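Long-range contacts in Dye type peroxidase A (Streptomyces lividans 1326, PDB 6GZW), which is a haem-containing peroxidase of the dye-decolourising family, which probably uses hydrogen peroxide to oxidise dyes and other substrates at its haem iron: residues V33-A38 with A151-R156; H90-R95 with G124-Q129; R51-T56 with R143-D148; F86-S91 with A359-A364. One frame throughout, in Å; residues are numbered along the deposited sequence.

Interaction 1: V33-A38 with A151-R156; sequences VAFDLA and AAARVR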
loop_
_atom_site.group_PDB
_atom_site.type_symbol
_atom_site.label_atom_id
_atom_site.label_comp_id
_atom_site.label_asym_id
_atom_site.label_seq_id
_atom_site.Cartn_x
_atom_site.Cartn_y
_atom_site.Cartn_z
ATOM N N VAL A 33 -6.445 5.315 -11.613
ATOM C CA VAL A 33 -5.835 5.021 -12.901
ATOM C C VAL A 33 -6.533 5.852 -13.974
ATOM O O VAL A 33 -7.733 6.080 -13.873
ATOM C CB VAL A 33 -5.866 3.501 -13.171
ATOM C CG1 VAL A 33 -7.253 2.925 -13.018
ATOM C CG2 VAL A 33 -5.230 3.137 -14.500
ATOM N N ALA A 34 -5.755 6.392 -14.911
ATOM C CA ALA A 34 -6.272 7.052 -16.084
ATOM C C ALA A 34 -5.915 6.237 -17.319
ATOM O O ALA A 34 -4.822 5.667 -17.394
ATOM C CB ALA A 34 -5.722 8.470 -16.177
ATOM N N PHE A 35 -6.839 6.191 -18.284
ATOM C CA PHE A 35 -6.647 5.507 -19.551
ATOM C C PHE A 35 -6.805 6.501 -20.702
ATOM O O PHE A 35 -7.642 7.417 -20.589
ATOM C CB PHE A 35 -7.691 4.399 -19.734
ATOM C CG PHE A 35 -7.585 3.273 -18.757
ATOM C CD1 PHE A 35 -8.237 3.345 -17.535
ATOM C CD2 PHE A 35 -6.901 2.097 -19.061
ATOM C CE1 PHE A 35 -8.190 2.317 -16.609
ATOM C CE2 PHE A 35 -6.848 1.050 -18.122
ATOM C CZ PHE A 35 -7.488 1.170 -16.892
ATOM N N ASP A 36 -6.028 6.328 -21.764
ATOM C CA ASP A 36 -6.274 7.008 -23.040
ATOM C C ASP A 36 -6.785 6.047 -24.081
ATOM O O ASP A 36 -6.279 4.930 -24.232
ATOM C CB ASP A 36 -5.019 7.692 -23.573
ATOM C CG ASP A 36 -4.645 8.925 -22.768
ATOM O OD1 ASP A 36 -5.543 9.583 -22.223
ATOM O OD2 ASP A 36 -3.443 9.258 -22.730
ATOM N N LEU A 37 -7.797 6.466 -24.814
ATOM C CA LEU A 37 -8.304 5.635 -25.904
ATOM C C LEU A 37 -7.228 5.380 -26.957
ATOM O O LEU A 37 -6.441 6.263 -27.292
ATOM C CB LEU A 37 -9.534 6.303 -26.537
ATOM C CG LEU A 37 -10.789 6.328 -25.667
ATOM C CD1 LEU A 37 -11.802 7.259 -26.298
ATOM C CD2 LEU A 37 -11.397 4.971 -25.504
ATOM N N ALA A 38 -7.189 4.140 -27.424
ATOM C CA ALA A 38 -6.265 3.733 -28.449
ATOM C C ALA A 38 -6.726 4.248 -29.816
ATOM O O ALA A 38 -7.898 4.566 -30.019
ATOM C CB ALA A 38 -6.180 2.211 -28.472
ATOM N N ALA A 151 -7.555 -3.818 -26.185
ATOM C CA ALA A 151 -7.118 -3.000 -27.330
ATOM C C ALA A 151 -7.766 -1.605 -27.399
ATOM O O ALA A 151 -7.335 -0.768 -28.201
ATOM C CB ALA A 151 -7.367 -3.770 -28.640
ATOM N N ALA A 152 -8.785 -1.352 -26.575
ATOM C CA ALA A 152 -9.530 -0.089 -26.621
ATOM C C ALA A 152 -8.819 1.083 -25.950
ATOM O O ALA A 152 -9.063 2.220 -26.323
ATOM C CB ALA A 152 -10.913 -0.263 -26.016
ATOM N N ALA A 153 -7.981 0.821 -24.952
ATOM C CA ALA A 153 -7.340 1.907 -24.214
ATOM C C ALA A 153 -6.041 1.438 -23.586
ATOM O O ALA A 153 -5.836 0.226 -23.449
ATOM C CB ALA A 153 -8.281 2.441 -23.152
ATOM N N ARG A 154 -5.149 2.392 -23.320
ATOM C CA ARG A 154 -3.858 2.130 -22.664
ATOM C C ARG A 154 -3.876 2.864 -21.329
ATOM O O ARG A 154 -4.551 3.903 -21.196
ATOM C CB ARG A 154 -2.638 2.594 -23.511
ATOM C CG ARG A 154 -2.507 4.100 -23.741
ATOM C CD ARG A 154 -1.265 4.517 -24.508
ATOM N NE ARG A 154 -0.067 4.124 -23.756
ATOM C CZ ARG A 154 0.569 4.846 -22.824
ATOM N NH1 ARG A 154 0.193 6.077 -22.486
ATOM N NH2 ARG A 154 1.613 4.306 -22.197
ATOM N N VAL A 155 -3.145 2.330 -20.350
ATOM C CA VAL A 155 -2.909 3.023 -19.084
ATOM C C VAL A 155 -2.048 4.237 -19.361
ATOM O O VAL A 155 -0.913 4.131 -19.862
ATOM C CB VAL A 155 -2.224 2.103 -18.060
ATOM C CG1 VAL A 155 -1.833 2.856 -16.789
ATOM C CG2 VAL A 155 -3.132 0.938 -17.730
ATOM N N ARG A 156 -2.602 5.400 -19.042
ATOM C CA ARG A 156 -1.872 6.656 -19.129
ATOM C C ARG A 156 -1.047 6.888 -17.856
ATOM O O ARG A 156 0.122 7.234 -17.914
ATOM C CB ARG A 156 -2.864 7.815 -19.344
ATOM C CG ARG A 156 -2.200 9.169 -19.487
ATOM C CD ARG A 156 -3.215 10.302 -19.592
ATOM N NE ARG A 156 -2.486 11.561 -19.648
ATOM C CZ ARG A 156 -1.874 12.050 -20.717
ATOM N NH1 ARG A 156 -1.980 11.438 -21.897
ATOM N NH2 ARG A 156 -1.171 13.165 -20.610
HETATM O O HOH W 1 -1.502 7.986 -23.837
#

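Interaction 2: H90-R95 with G124-Q129; sequences HSFFGR and GDLWVQ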
loop_
_atom_site.group_PDB
_atom_site.type_symbol
_atom_site.label_atom_id
_atom_site.label_comp_id
_atom_site.label_asym_id
_atom_site.label_seq_id
_atom_site.Cartn_x
_atom_site.Cartn_y
_atom_site.Cartn_z
ATOM N N HIS A 90 -11.848 15.909 -20.241
ATOM C CA HIS A 90 -12.046 16.853 -21.343
ATOM C C HIS A 90 -11.663 16.250 -22.694
ATOM O O HIS A 90 -12.443 16.353 -23.664
ATOM C CB HIS A 90 -11.255 18.133 -21.058
ATOM C CG HIS A 90 -11.445 19.222 -22.064
ATOM N ND1 HIS A 90 -10.730 19.280 -23.240
ATOM C CD2 HIS A 90 -12.206 20.342 -22.027
ATOM C CE1 HIS A 90 -11.076 20.370 -23.905
ATOM N NE2 HIS A 90 -11.966 21.035 -23.186
ATOM N N SER A 91 -10.510 15.573 -22.749
ATOM C CA SER A 91 -9.984 15.020 -23.997
ATOM C C SER A 91 -10.857 13.925 -24.599
ATOM O O SER A 91 -10.852 13.730 -25.801
ATOM C CB SER A 91 -8.557 14.511 -23.787
ATOM O OG SER A 91 -8.529 13.553 -22.749
ATOM N N PHE A 92 -11.621 13.212 -23.774
ATOM C CA PHE A 92 -12.458 12.114 -24.260
ATOM C C PHE A 92 -13.396 12.492 -25.422
ATOM O O PHE A 92 -13.600 11.699 -26.361
ATOM C CB PHE A 92 -13.299 11.592 -23.100
ATOM C CG PHE A 92 -14.195 10.436 -23.454
ATOM C CD1 PHE A 92 -13.719 9.124 -23.422
ATOM C CD2 PHE A 92 -15.538 10.642 -23.798
ATOM C CE1 PHE A 92 -14.557 8.048 -23.733
ATOM C CE2 PHE A 92 -16.360 9.573 -24.121
ATOM C CZ PHE A 92 -15.871 8.275 -24.092
ATOM N N PHE A 93 -13.951 13.700 -25.352
ATOM C CA PHE A 93 -15.100 14.094 -26.183
ATOM C C PHE A 93 -14.659 14.363 -27.632
ATOM O O PHE A 93 -15.349 13.964 -28.577
ATOM C CB PHE A 93 -15.852 15.265 -25.490
ATOM C CG PHE A 93 -16.431 14.864 -24.159
ATOM C CD1 PHE A 93 -15.629 14.860 -23.002
ATOM C CD2 PHE A 93 -17.720 14.364 -24.066
ATOM C CE1 PHE A 93 -16.127 14.423 -21.795
ATOM C CE2 PHE A 93 -18.244 13.935 -22.852
ATOM C CZ PHE A 93 -17.431 13.942 -21.700
ATOM N N GLY A 94 -13.489 14.970 -27.805
ATOM C CA GLY A 94 -12.880 15.152 -29.134
ATOM C C GLY A 94 -12.357 13.869 -29.806
ATOM O O GLY A 94 -12.097 13.873 -31.024
ATOM N N ARG A 95 -12.170 12.798 -29.024
ATOM C CA ARG A 95 -11.769 11.490 -29.554
ATOM C C ARG A 95 -12.950 10.608 -29.994
ATOM O O ARG A 95 -12.753 9.616 -30.698
ATOM C CB ARG A 95 -10.848 10.753 -28.550
ATOM C CG ARG A 95 -9.377 11.123 -28.751
ATOM C CD ARG A 95 -8.566 11.220 -27.477
ATOM N NE ARG A 95 -7.331 11.968 -27.739
ATOM C CZ ARG A 95 -6.463 12.406 -26.823
ATOM N NH1 ARG A 95 -6.625 12.167 -25.528
ATOM N NH2 ARG A 95 -5.391 13.091 -27.224
ATOM N N GLY A 124 -6.178 12.754 -18.970
ATOM C CA GLY A 124 -6.534 11.443 -19.517
ATOM C C GLY A 124 -7.938 11.434 -20.046
ATOM O O GLY A 124 -8.781 12.207 -19.605
ATOM N N ASP A 125 -8.198 10.529 -20.997
ATOM C CA ASP A 125 -9.565 10.381 -21.512
ATOM C C ASP A 125 -10.533 9.832 -20.481
ATOM O O ASP A 125 -11.703 10.287 -20.423
ATOM C CB ASP A 125 -9.599 9.466 -22.744
ATOM C CG ASP A 125 -8.835 10.031 -23.967
ATOM O OD1 ASP A 125 -8.717 11.287 -24.126
ATOM O OD2 ASP A 125 -8.336 9.178 -24.769
ATOM N N LEU A 126 -10.076 8.852 -19.683
ATOM C CA LEU A 126 -10.933 8.106 -18.767
ATOM C C LEU A 126 -10.252 7.960 -17.420
ATOM O O LEU A 126 -9.034 7.761 -17.374
ATOM C CB LEU A 126 -11.222 6.710 -19.309
ATOM C CG LEU A 126 -12.079 6.648 -20.573
ATOM C CD1 LEU A 126 -11.955 5.280 -21.207
ATOM C CD2 LEU A 126 -13.534 6.993 -20.260
ATOM N N TRP A 127 -11.028 8.007 -16.351
ATOM C CA TRP A 127 -10.480 7.819 -14.996
ATOM C C TRP A 127 -11.255 6.743 -14.277
ATOM O O TRP A 127 -12.468 6.665 -14.395
ATOM C CB TRP A 127 -10.602 9.143 -14.260
ATOM C CG TRP A 127 -10.155 9.186 -12.827
ATOM C CD1 TRP A 127 -8.859 9.210 -12.341
ATOM C CD2 TRP A 127 -11.015 9.252 -11.685
ATOM N NE1 TRP A 127 -8.887 9.312 -10.977
ATOM C CE2 TRP A 127 -10.188 9.342 -10.543
ATOM C CE3 TRP A 127 -12.412 9.282 -11.517
ATOM C CZ2 TRP A 127 -10.715 9.443 -9.238
ATOM C CZ3 TRP A 127 -12.942 9.361 -10.213
ATOM C CH2 TRP A 127 -12.096 9.465 -9.094
ATOM N N VAL A 128 -10.545 5.878 -13.535
ATOM C CA VAL A 128 -11.194 4.930 -12.650
ATOM C C VAL A 128 -10.592 5.043 -11.265
ATOM O O VAL A 128 -9.352 5.109 -11.129
ATOM C CB VAL A 128 -11.027 3.467 -13.144
ATOM C CG1 VAL A 128 -11.883 2.541 -12.289
ATOM C CG2 VAL A 128 -11.392 3.367 -14.612
ATOM N N GLN A 129 -11.467 5.064 -10.251
ATOM C CA GLN A 129 -11.056 5.032 -8.849
ATOM C C GLN A 129 -11.459 3.705 -8.243
ATOM O O GLN A 129 -12.635 3.327 -8.236
ATOM C CB GLN A 129 -11.721 6.174 -8.075
ATOM C CG GLN A 129 -11.470 6.173 -6.562
ATOM C CD GLN A 129 -12.284 7.239 -5.872
ATOM O OE1 GLN A 129 -13.527 7.157 -5.823
ATOM N NE2 GLN A 129 -11.614 8.246 -5.352
HETATM O O HOH W 2 -6.191 14.177 -21.505
#

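Interaction 3: R51-T56 with R143-D148; sequences RRWSDT and RAIQRD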
loop_
_atom_site.group_PDB
_atom_site.type_symbol
_atom_site.label_atom_id
_atom_site.label_comp_id
_atom_site.label_asym_id
_atom_site.label_seq_id
_atom_site.Cartn_x
_atom_site.Cartn_y
_atom_site.Cartn_z
ATOM N N ARG A 51 -19.448 -0.762 -20.763
ATOM C CA ARG A 51 -20.233 -1.979 -20.477
ATOM C C ARG A 51 -19.418 -3.054 -19.754
ATOM O O ARG A 51 -19.856 -3.601 -18.727
ATOM C CB ARG A 51 -20.871 -2.592 -21.753
ATOM C CG ARG A 51 -22.245 -2.045 -22.066
ATOM C CD ARG A 51 -23.016 -2.820 -23.156
ATOM N NE ARG A 51 -22.365 -2.866 -24.488
ATOM C CZ ARG A 51 -22.197 -1.852 -25.360
ATOM N NH1 ARG A 51 -22.601 -0.609 -25.097
ATOM N NH2 ARG A 51 -21.595 -2.086 -26.532
ATOM N N ARG A 52 -18.237 -3.371 -20.293
ATOM C CA ARG A 52 -17.345 -4.354 -19.684
ATOM C C ARG A 52 -17.006 -3.909 -18.267
ATOM O O ARG A 52 -17.135 -4.674 -17.313
ATOM C CB ARG A 52 -16.027 -4.526 -20.461
ATOM C CG ARG A 52 -16.120 -5.386 -21.688
ATOM C CD ARG A 52 -14.762 -5.827 -22.213
ATOM N NE ARG A 52 -13.815 -4.770 -22.617
ATOM C CZ ARG A 52 -13.879 -4.038 -23.734
ATOM N NH1 ARG A 52 -14.907 -4.149 -24.604
ATOM N NH2 ARG A 52 -12.909 -3.184 -23.996
ATOM N N TRP A 53 -16.554 -2.671 -18.160
ATOM C CA TRP A 53 -16.089 -2.160 -16.881
ATOM C C TRP A 53 -17.207 -2.184 -15.845
ATOM O O TRP A 53 -16.974 -2.548 -14.703
ATOM C CB TRP A 53 -15.567 -0.722 -17.006
ATOM C CG TRP A 53 -14.150 -0.587 -17.402
ATOM C CD1 TRP A 53 -13.188 -1.569 -17.455
ATOM C CD2 TRP A 53 -13.487 0.630 -17.715
ATOM N NE1 TRP A 53 -11.981 -1.025 -17.827
ATOM C CE2 TRP A 53 -12.128 0.318 -17.989
ATOM C CE3 TRP A 53 -13.905 1.955 -17.835
ATOM C CZ2 TRP A 53 -11.201 1.287 -18.340
ATOM C CZ3 TRP A 53 -12.980 2.908 -18.192
ATOM C CH2 TRP A 53 -11.643 2.578 -18.407
ATOM N N SER A 54 -18.413 -1.791 -16.259
ATOM C CA SER A 54 -19.559 -1.783 -15.340
ATOM C C SER A 54 -19.934 -3.178 -14.866
ATOM O O SER A 54 -20.228 -3.376 -13.716
ATOM C CB SER A 54 -20.769 -1.095 -15.981
ATOM O OG SER A 54 -20.502 0.256 -16.344
ATOM N N ASP A 55 -19.906 -4.173 -15.762
ATOM C CA ASP A 55 -20.169 -5.548 -15.378
ATOM C C ASP A 55 -19.102 -6.106 -14.416
ATOM O O ASP A 55 -19.417 -6.764 -13.433
ATOM C CB ASP A 55 -20.274 -6.406 -16.648
ATOM C CG ASP A 55 -20.645 -7.863 -16.350
ATOM O OD1 ASP A 55 -21.780 -8.104 -15.913
ATOM O OD2 ASP A 55 -19.794 -8.751 -16.551
ATOM N N THR A 56 -17.837 -5.781 -14.676
ATOM C CA THR A 56 -16.728 -6.134 -13.784
ATOM C C THR A 56 -16.932 -5.472 -12.412
ATOM O O THR A 56 -16.832 -6.141 -11.399
ATOM C CB THR A 56 -15.375 -5.759 -14.433
ATOM O OG1 THR A 56 -15.219 -6.569 -15.599
ATOM C CG2 THR A 56 -14.161 -5.958 -13.489
ATOM N N ARG A 143 -6.455 -4.794 -11.536
ATOM C CA ARG A 143 -5.995 -5.633 -12.617
ATOM C C ARG A 143 -7.137 -6.016 -13.555
ATOM O O ARG A 143 -6.979 -6.031 -14.785
ATOM C CB ARG A 143 -5.315 -6.867 -12.016
ATOM C CG ARG A 143 -4.702 -7.849 -13.020
ATOM C CD ARG A 143 -3.714 -7.202 -13.985
ATOM N NE ARG A 143 -3.070 -8.196 -14.850
ATOM C CZ ARG A 143 -2.192 -7.935 -15.823
ATOM N NH1 ARG A 143 -1.827 -6.704 -16.134
ATOM N NH2 ARG A 143 -1.668 -8.951 -16.504
ATOM N N ALA A 144 -8.318 -6.297 -12.992
ATOM C CA ALA A 144 -9.460 -6.675 -13.831
ATOM C C ALA A 144 -9.938 -5.517 -14.693
ATOM O O ALA A 144 -10.203 -5.691 -15.898
ATOM C CB ALA A 144 -10.566 -7.231 -12.977
ATOM N N ILE A 145 -10.021 -4.331 -14.098
ATOM C CA ILE A 145 -10.391 -3.135 -14.847
ATOM C C ILE A 145 -9.343 -2.852 -15.920
ATOM O O ILE A 145 -9.668 -2.612 -17.089
ATOM C CB ILE A 145 -10.589 -1.965 -13.866
ATOM C CG1 ILE A 145 -11.858 -2.200 -13.012
ATOM C CG2 ILE A 145 -10.563 -0.598 -14.542
ATOM C CD1 ILE A 145 -13.169 -2.130 -13.777
ATOM N N GLN A 146 -8.064 -2.919 -15.556
ATOM C CA GLN A 146 -7.026 -2.648 -16.537
ATOM C C GLN A 146 -7.004 -3.640 -17.702
ATOM O O GLN A 146 -6.811 -3.229 -18.842
ATOM C CB GLN A 146 -5.661 -2.543 -15.859
ATOM C CG GLN A 146 -4.462 -2.395 -16.800
ATOM C CD GLN A 146 -3.684 -3.687 -16.936
ATOM O OE1 GLN A 146 -3.661 -4.509 -16.014
ATOM N NE2 GLN A 146 -3.051 -3.883 -18.081
ATOM N N ARG A 147 -7.222 -4.914 -17.409
ATOM C CA ARG A 147 -7.314 -5.954 -18.433
ATOM C C ARG A 147 -8.580 -5.870 -19.296
ATOM O O ARG A 147 -8.556 -6.286 -20.472
ATOM C CB ARG A 147 -7.184 -7.334 -17.789
ATOM C CG ARG A 147 -5.801 -7.616 -17.254
ATOM C CD ARG A 147 -4.869 -8.078 -18.344
ATOM N NE ARG A 147 -5.091 -9.476 -18.682
ATOM C CZ ARG A 147 -4.430 -10.129 -19.633
ATOM N NH1 ARG A 147 -3.503 -9.504 -20.365
ATOM N NH2 ARG A 147 -4.687 -11.418 -19.864
ATOM N N ASP A 148 -9.680 -5.332 -18.754
ATOM C CA ASP A 148 -10.867 -5.020 -19.583
ATOM C C ASP A 148 -10.599 -3.976 -20.656
ATOM O O ASP A 148 -11.282 -3.966 -21.704
ATOM C CB ASP A 148 -12.018 -4.458 -18.755
ATOM C CG ASP A 148 -12.805 -5.499 -18.014
ATOM O OD1 ASP A 148 -12.714 -6.706 -18.301
ATOM O OD2 ASP A 148 -13.571 -5.078 -17.123
#

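Interaction 4: F86-S91 with A359-A364; sequences FGFGHS and AVPGGA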
loop_
_atom_site.group_PDB
_atom_site.type_symbol
_atom_site.label_atom_id
_atom_site.label_comp_id
_atom_site.label_asym_id
_atom_site.label_seq_id
_atom_site.Cartn_x
_atom_site.Cartn_y
_atom_site.Cartn_z
ATOM N N PHE A 86 -16.168 5.653 -12.136
ATOM C CA PHE A 86 -15.721 5.967 -13.483
ATOM C C PHE A 86 -15.954 7.427 -13.861
ATOM O O PHE A 86 -17.064 7.953 -13.621
ATOM C CB PHE A 86 -16.486 5.092 -14.490
ATOM C CG PHE A 86 -16.382 3.597 -14.227
ATOM C CD1 PHE A 86 -15.242 2.877 -14.623
ATOM C CD2 PHE A 86 -17.385 2.913 -13.535
ATOM C CE1 PHE A 86 -15.130 1.537 -14.375
ATOM C CE2 PHE A 86 -17.270 1.547 -13.271
ATOM C CZ PHE A 86 -16.131 0.858 -13.695
ATOM N N GLY A 87 -14.980 8.045 -14.543
ATOM C CA GLY A 87 -15.141 9.406 -15.072
ATOM C C GLY A 87 -14.563 9.598 -16.462
ATOM O O GLY A 87 -13.797 8.761 -16.950
ATOM N N PHE A 88 -14.950 10.713 -17.087
ATOM C CA PHE A 88 -14.519 11.112 -18.418
ATOM C C PHE A 88 -13.805 12.462 -18.360
ATOM O O PHE A 88 -14.315 13.408 -17.723
ATOM C CB PHE A 88 -15.731 11.236 -19.369
ATOM C CG PHE A 88 -16.556 10.003 -19.454
ATOM C CD1 PHE A 88 -17.505 9.713 -18.482
ATOM C CD2 PHE A 88 -16.349 9.086 -20.473
ATOM C CE1 PHE A 88 -18.252 8.549 -18.525
ATOM C CE2 PHE A 88 -17.086 7.927 -20.525
ATOM C CZ PHE A 88 -18.037 7.649 -19.559
ATOM N N GLY A 89 -12.667 12.580 -19.032
ATOM C CA GLY A 89 -11.890 13.814 -19.057
ATOM C C GLY A 89 -12.302 14.659 -20.256
ATOM O O GLY A 89 -12.981 14.163 -21.168
ATOM N N HIS A 90 -11.848 15.909 -20.241
ATOM C CA HIS A 90 -12.046 16.853 -21.343
ATOM C C HIS A 90 -11.663 16.250 -22.694
ATOM O O HIS A 90 -12.443 16.353 -23.664
ATOM C CB HIS A 90 -11.255 18.133 -21.058
ATOM C CG HIS A 90 -11.445 19.222 -22.064
ATOM N ND1 HIS A 90 -10.730 19.280 -23.240
ATOM C CD2 HIS A 90 -12.206 20.342 -22.027
ATOM C CE1 HIS A 90 -11.076 20.370 -23.905
ATOM N NE2 HIS A 90 -11.966 21.035 -23.186
ATOM N N SER A 91 -10.510 15.573 -22.749
ATOM C CA SER A 91 -9.984 15.020 -23.997
ATOM C C SER A 91 -10.857 13.925 -24.599
ATOM O O SER A 91 -10.852 13.730 -25.801
ATOM C CB SER A 91 -8.557 14.511 -23.787
ATOM O OG SER A 91 -8.529 13.553 -22.749
ATOM N N ALA A 359 -15.543 14.122 -15.355
ATOM C CA ALA A 359 -16.992 14.105 -15.232
ATOM C C ALA A 359 -17.445 12.706 -14.860
ATOM O O ALA A 359 -17.330 11.772 -15.676
ATOM C CB ALA A 359 -17.638 14.519 -16.544
ATOM N N VAL A 360 -17.996 12.553 -13.671
ATOM C CA VAL A 360 -18.359 11.259 -13.125
ATOM C C VAL A 360 -19.892 11.213 -13.135
ATOM O O VAL A 360 -20.541 11.836 -12.284
ATOM C CB VAL A 360 -17.760 11.108 -11.714
ATOM C CG1 VAL A 360 -18.286 9.899 -10.975
ATOM C CG2 VAL A 360 -16.227 11.048 -11.793
ATOM N N PRO A 361 -20.486 10.514 -14.120
ATOM C CA PRO A 361 -21.956 10.537 -14.218
ATOM C C PRO A 361 -22.673 9.821 -13.091
ATOM O O PRO A 361 -22.056 9.283 -12.159
ATOM C CB PRO A 361 -22.205 9.843 -15.552
ATOM C CG PRO A 361 -21.078 8.861 -15.630
ATOM C CD PRO A 361 -19.909 9.660 -15.167
ATOM N N GLY A 362 -24.000 9.847 -13.128
ATOM C CA GLY A 362 -24.801 9.112 -12.151
ATOM C C GLY A 362 -24.536 7.618 -12.105
ATOM O O GLY A 362 -23.893 7.064 -13.000
ATOM N N GLY A 363 -25.040 6.960 -11.076
ATOM C CA GLY A 363 -24.823 5.526 -10.938
ATOM C C GLY A 363 -25.605 4.760 -11.982
ATOM O O GLY A 363 -26.579 5.265 -12.558
ATOM N N ALA A 364 -25.161 3.545 -12.234
ATOM C CA ALA A 364 -25.890 2.629 -13.122
ATOM C C ALA A 364 -27.160 2.098 -12.453
ATOM O O ALA A 364 -27.098 1.556 -11.357
ATOM C CB ALA A 364 -24.986 1.466 -13.457
#

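Interaction 1: V33-A38 with A151-R156
Phe35 and Val155 meet on the apolar side of two antiparallel strands: Phe35 CE2 lies 3.7 Å from Val155 CG2, while Phe35 CB rests against the methyl of Ala153. Val33 CG2 reaches Val155 CG1 at 4.1 Å. Helix 135-149 packs on this side, touching Val33, Phe35 and Val155. Between the strands, Asp36 and Arg154 form a hydrogen-bonded pair, Asp36 N to Arg154 O and Arg154 N to Asp36 O, both 2.9 Å; Arg156 N adds a bond to Ala34 O, and Ala38 N to Ala152 O. At the polar edge, with CG anti to the backbone N (chi1 -178°) and the chain extended to NE, Arg156 sends NH1 to the syn lone pair of Asp36 OD2 at 2.8 Å, the planes of carboxylate and guanidinium 55° apart. A water joins OD2 to NH1 of Arg154, a residue whose NH2 bonds Ala312 O of the second subunit. A leucine in place of Arg156 would probably leave OD2 without its ionic mate and Ser122 O and Lys119 O without their donors. The salt bridge to Arg156, with Arg154 near by through water and the N-H of Asp125 on OD1, is likely to favour a charged Asp36 carboxylate.

Interaction 2: H90-R95 with G124-Q129
Ser91 turns OG between its backbone N and carbonyl carbon (chi1 57°), and Asp125 carries CG anti to its own carbonyl carbon, which brings the hydroxyl to 2.7 Å from Asp125 OD1. Arg95, bent at chi2, reaches the same oxygen from the next turn, NH1 to OD1 2.7 Å, in a salt bridge. The two donors divide OD1 between them: the serine meets it on the anti side, the arginine on the syn side, each about 20° out of the carboxylate plane. The guanidinium presents its edge, its plane 67° from that of the carboxylate. A water donates to Ser91 OG and accepts from Gly124 N. Beside this polar cluster, Phe92 lays CB 3.4 Å from Asp125 O, and its CE1 touches Leu126 CD2 at 3.8 Å. Asp125 OD2 accepts from Leu37 N. An alanine in place of Asp125 would probably leave the Arg95 charge without its mate, strip Leu37 N of its acceptor and leave the serine hydroxyl only its water. Asp125 and Leu126 both face Phe35, a classic beta bulge, where strand 126-132 enters the antiparallel sheet in its N-terminal Dyp-type part, with the short, weakly bonded helix 90-95 packed against it.

Interaction 3: R51-T56 with R143-D148
Asp148, Trp53 and Ile145 bury the most surface where helices 43-61 and 135-149 run nearly antiparallel, their local axes 9.6 Å apart and at 161°. Asp148 works through both its side chain and its backbone. OD2 takes the Thr56 hydroxyl, OG1 to OD2 2.7 Å, on its syn lone pair, the two side chains coming from opposite directions. Its carbonyl is gripped side-on by Arg52: NE at 2.8 Å and NH2 at 2.9 Å both bond Asp148 O, which lies in the guanidinium plane. The bend of the arginine at chi3 (-60°) turns that edge toward the carbonyl. Trp53 slides past Asp148, CD1 3.4 Å from Asp148 CB, with Asp148 OD2 at the rim of the ring in its plane. The indole N-H goes to Ile145 O, NE1 to O 2.9 Å, the acceptor sitting 20° out of the ring plane. Over one face lies Ile145 CG2, a CH-pi contact 4.0 Å from the centroid of the five-membered ring; the other branch puts CD1 beside Trp53 CD1. One helical turn on from Arg52, Thr56 CG2 packs on Ala144 CB at 3.8 Å. Trp53 also meets Phe35, Leu126 and Val128 of the sheet, while Arg143 and Arg147 turn to acidic residues of the second subunit. The indole is thus fixed both by its bond and by the methyl over its face, and the paired donors of Arg52 engage a carbonyl near the C-terminal end of helix 135-149, where a positive charge is likely to suit the helix dipole.

Interaction 4: F86-S91 with A359-A364
Phe88 and Ala359 form an antiparallel hydrogen-bonded pair with CA atoms 5.0 Å apart, Ala359 N giving to Phe88 O at 2.8 Å and Phe88 N to Ala359 O at 3.0 Å, and Gly87 CA adds a CA-H...O contact to Ala359 O at 3.3 Å. With its CG anti to the carbonyl carbon (chi1 -56°), Phe88 brings its ring edge against Pro361, CE1 to CD 3.9 Å, the two groups crossing at about a right angle. The pairing joins strand 83-89, from the N-terminal Dyp-type region, to strand 350-360, from the C-terminal one, and so makes one continuous antiparallel sheet of the two ferredoxin-like halves known from this family. Val360 spreads both methyls beside Phe86 O, with CG1 3.5 Å from that oxygen; its CG2 lies 3.8 Å from Gly87 CA, where a beta carbon would collide with it. The ring of Phe88 also meets Phe92 edge-to-face and touches Leu126, while Gln19 bridges Phe86 N and Pro361 O through its side-chain amide.

Interactions 1, 2 and 4 lie along one antiparallel sheet, in which strands 153-162, 29-37, 126-132, 83-89 and 350-360 are successive neighbours. The centres of 1 and 2 are about 9 Å apart, those of 2 and 4 about 8 Å, and 2 and 4 share His90 and Ser91. Interaction 3 pairs two helices packed on this sheet, its centre about 12 Å from that of interaction 1; Trp53 touches Phe86 of interaction 4. Along the chain interaction 2 is nested within 3, and 3 within 1, so the N-terminal Dyp-type region is built as layered sheet and helix, and interaction 4 ties it to the C-terminal region, which contains the haem pocket. Interactions 1 and 3 also touch the second subunit.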